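Local coordinates for multicopper oxidase (Aquifex aeolicus, PDB 6TTD), which probably couples the one-electron oxidation of metal ions or phenolic substrates to the reduction of dioxygen to water at its copper centres, as in related multicopper oxidases, at residues G225-T230 with M355-E360. Residues are numbered along the deposited sequence; the frame is centred on the assembly and turned at random.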
loop_
_atom_site.group_PDB
_atom_site.type_symbol
_atom_site.label_atom_id
_atom_site.label_comp_id
_atom_site.label_asym_id
_atom_site.label_seq_id
_atom_site.Cartn_x
_atom_site.Cartn_y
_atom_site.Cartn_z
ATOM N N GLY A 225 6.361 14.905 6.272
ATOM C CA GLY A 225 5.078 14.603 5.675
ATOM C C GLY A 225 3.921 15.013 6.584
ATOM O O GLY A 225 4.095 15.640 7.653
ATOM N N PHE A 226 2.719 14.619 6.167
ATOM C CA PHE A 226 1.479 15.016 6.859
ATOM C C PHE A 226 1.078 13.983 7.915
ATOM O O PHE A 226 0.988 12.802 7.611
ATOM C CB PHE A 226 0.283 15.197 5.908
ATOM C CG PHE A 226 -1.029 15.443 6.654
ATOM C CD1 PHE A 226 -1.372 16.724 7.085
ATOM C CD2 PHE A 226 -1.848 14.378 7.007
ATOM C CE1 PHE A 226 -2.538 16.933 7.812
ATOM C CE2 PHE A 226 -3.021 14.581 7.757
ATOM C CZ PHE A 226 -3.369 15.834 8.126
ATOM N N TRP A 227 0.757 14.446 9.127
ATOM C CA TRP A 227 0.350 13.566 10.209
ATOM C C TRP A 227 -0.973 14.061 10.761
ATOM O O TRP A 227 -1.086 15.239 11.140
ATOM C CB TRP A 227 1.433 13.556 11.307
ATOM C CG TRP A 227 2.729 12.966 10.845
ATOM C CD1 TRP A 227 3.520 13.425 9.821
ATOM C CD2 TRP A 227 3.385 11.785 11.357
ATOM N NE1 TRP A 227 4.605 12.599 9.660
ATOM C CE2 TRP A 227 4.563 11.597 10.596
ATOM C CE3 TRP A 227 3.090 10.862 12.386
ATOM C CZ2 TRP A 227 5.461 10.531 10.841
ATOM C CZ3 TRP A 227 3.993 9.809 12.630
ATOM C CH2 TRP A 227 5.153 9.653 11.862
ATOM N N GLY A 228 -1.955 13.160 10.862
ATOM C CA GLY A 228 -3.284 13.527 11.282
ATOM C C GLY A 228 -3.554 13.208 12.741
ATOM O O GLY A 228 -2.877 12.393 13.368
ATOM N N ASP A 229 -4.584 13.841 13.297
ATOM C CA ASP A 229 -4.833 13.574 14.703
ATOM C C ASP A 229 -5.960 12.570 14.944
ATOM O O ASP A 229 -6.116 12.119 16.073
ATOM C CB ASP A 229 -5.042 14.907 15.481
ATOM C CG ASP A 229 -6.202 15.725 14.977
ATOM O OD1 ASP A 229 -7.092 15.153 14.291
ATOM O OD2 ASP A 229 -6.237 16.935 15.303
ATOM N N THR A 230 -6.625 12.089 13.893
ATOM C CA THR A 230 -7.728 11.139 13.985
ATOM C C THR A 230 -7.436 9.892 13.166
ATOM O O THR A 230 -7.160 9.983 11.957
ATOM C CB THR A 230 -9.013 11.810 13.470
ATOM O OG1 THR A 230 -9.254 12.972 14.265
ATOM C CG2 THR A 230 -10.231 10.897 13.539
ATOM N N MET A 355 5.782 17.713 11.623
ATOM C CA MET A 355 4.566 17.488 12.405
ATOM C C MET A 355 4.436 16.043 12.926
ATOM O O MET A 355 3.338 15.633 13.342
ATOM C CB MET A 355 3.339 17.946 11.605
ATOM C CG MET A 355 3.008 17.143 10.426
ATOM S SD MET A 355 1.868 18.083 9.364
ATOM C CE MET A 355 0.401 18.425 10.359
ATOM N N ALA A 356 5.517 15.254 12.888
ATOM C CA ALA A 356 5.473 13.844 13.273
ATOM C C ALA A 356 5.320 13.663 14.776
ATOM O O ALA A 356 5.653 14.533 15.584
ATOM C CB ALA A 356 6.751 13.128 12.837
ATOM N N ASP A 357 4.808 12.511 15.159
ATOM C CA ASP A 357 4.831 12.117 16.556
ATOM C C ASP A 357 5.241 10.651 16.629
ATOM O O ASP A 357 5.386 9.963 15.610
ATOM C CB ASP A 357 3.488 12.329 17.244
ATOM C CG ASP A 357 2.422 11.418 16.695
ATOM O OD1 ASP A 357 2.389 10.252 17.155
ATOM O OD2 ASP A 357 1.667 11.848 15.779
ATOM N N ASN A 358 5.483 10.194 17.847
ATOM C CA ASN A 358 5.921 8.825 18.119
ATOM C C ASN A 358 5.031 8.241 19.206
ATOM O O ASN A 358 5.494 7.513 20.091
ATOM C CB ASN A 358 7.409 8.793 18.524
ATOM C CG ASN A 358 8.053 7.392 18.456
ATOM O OD1 ASN A 358 7.693 6.515 17.656
ATOM N ND2 ASN A 358 8.982 7.172 19.362
ATOM N N SER A 359 3.757 8.610 19.180
ATOM C CA SER A 359 2.898 8.240 20.289
ATOM C C SER A 359 2.232 6.888 20.056
ATOM O O SER A 359 2.229 6.331 18.951
ATOM C CB SER A 359 1.855 9.317 20.528
ATOM O OG SER A 359 1.249 9.610 19.297
ATOM N N GLU A 360 1.665 6.368 21.135
ATOM C CA GLU A 360 0.889 5.154 21.092
ATOM C C GLU A 360 -0.593 5.475 21.268
ATOM O O GLU A 360 -0.960 6.485 21.854
ATOM C CB GLU A 360 1.373 4.179 22.150
ATOM C CG GLU A 360 1.269 4.581 23.549
ATOM C CD GLU A 360 1.744 3.440 24.458
ATOM O OE1 GLU A 360 2.772 2.827 24.159
ATOM O OE2 GLU A 360 1.064 3.100 25.439
HETATM O O HOH W 1 6.164 17.104 8.808
#
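Trp227 lays one face of its indole against the backbone of Met355-Asp357, and this apolar packing carries most of the contact. Ala356 CA sits 3.6 Å from the centroid of the five-membered ring of Trp227, 14° off the ring normal, a CH-pi contact; a side chain as short as a methyl lets the backbone lie this close. Ala356 CB rests over the same face, 3.5 Å from Trp227 CE2, while the backbone N of Asp357 lies above it nearer the rim.

Sulfur and aliphatic contacts follow at the pyrrole end. Met355 CG lies 3.8 Å from Trp227 CD1, and the flexible, unbranched chain runs on to Phe226, where Met355 SD is 5.1 Å from the ring centroid in an oblique Met-aromatic contact. A bend at chi3 (-60°) swings the terminal methyl toward this ring, with Met355 CE 4.1 Å from Phe226 CD1.

Among the polar links, a water donates to Gly225 O (2.8 Å) and accepts from Met355 N (2.9 Å), bridging the two loops. Asp357 OD1 takes Ser359 N at 2.9 Å with its anti lone pair, forming an Asx turn, and also accepts from Ser359 OG; Asp357 OD2 forms a salt bridge with Arg259. Trp227 NE1 donates to Met224 O.

The contact packs the loop between strands 200-208 and 230-233 against that between 315-321 and 361-370, probably in the middle of the family's three cupredoxin domains.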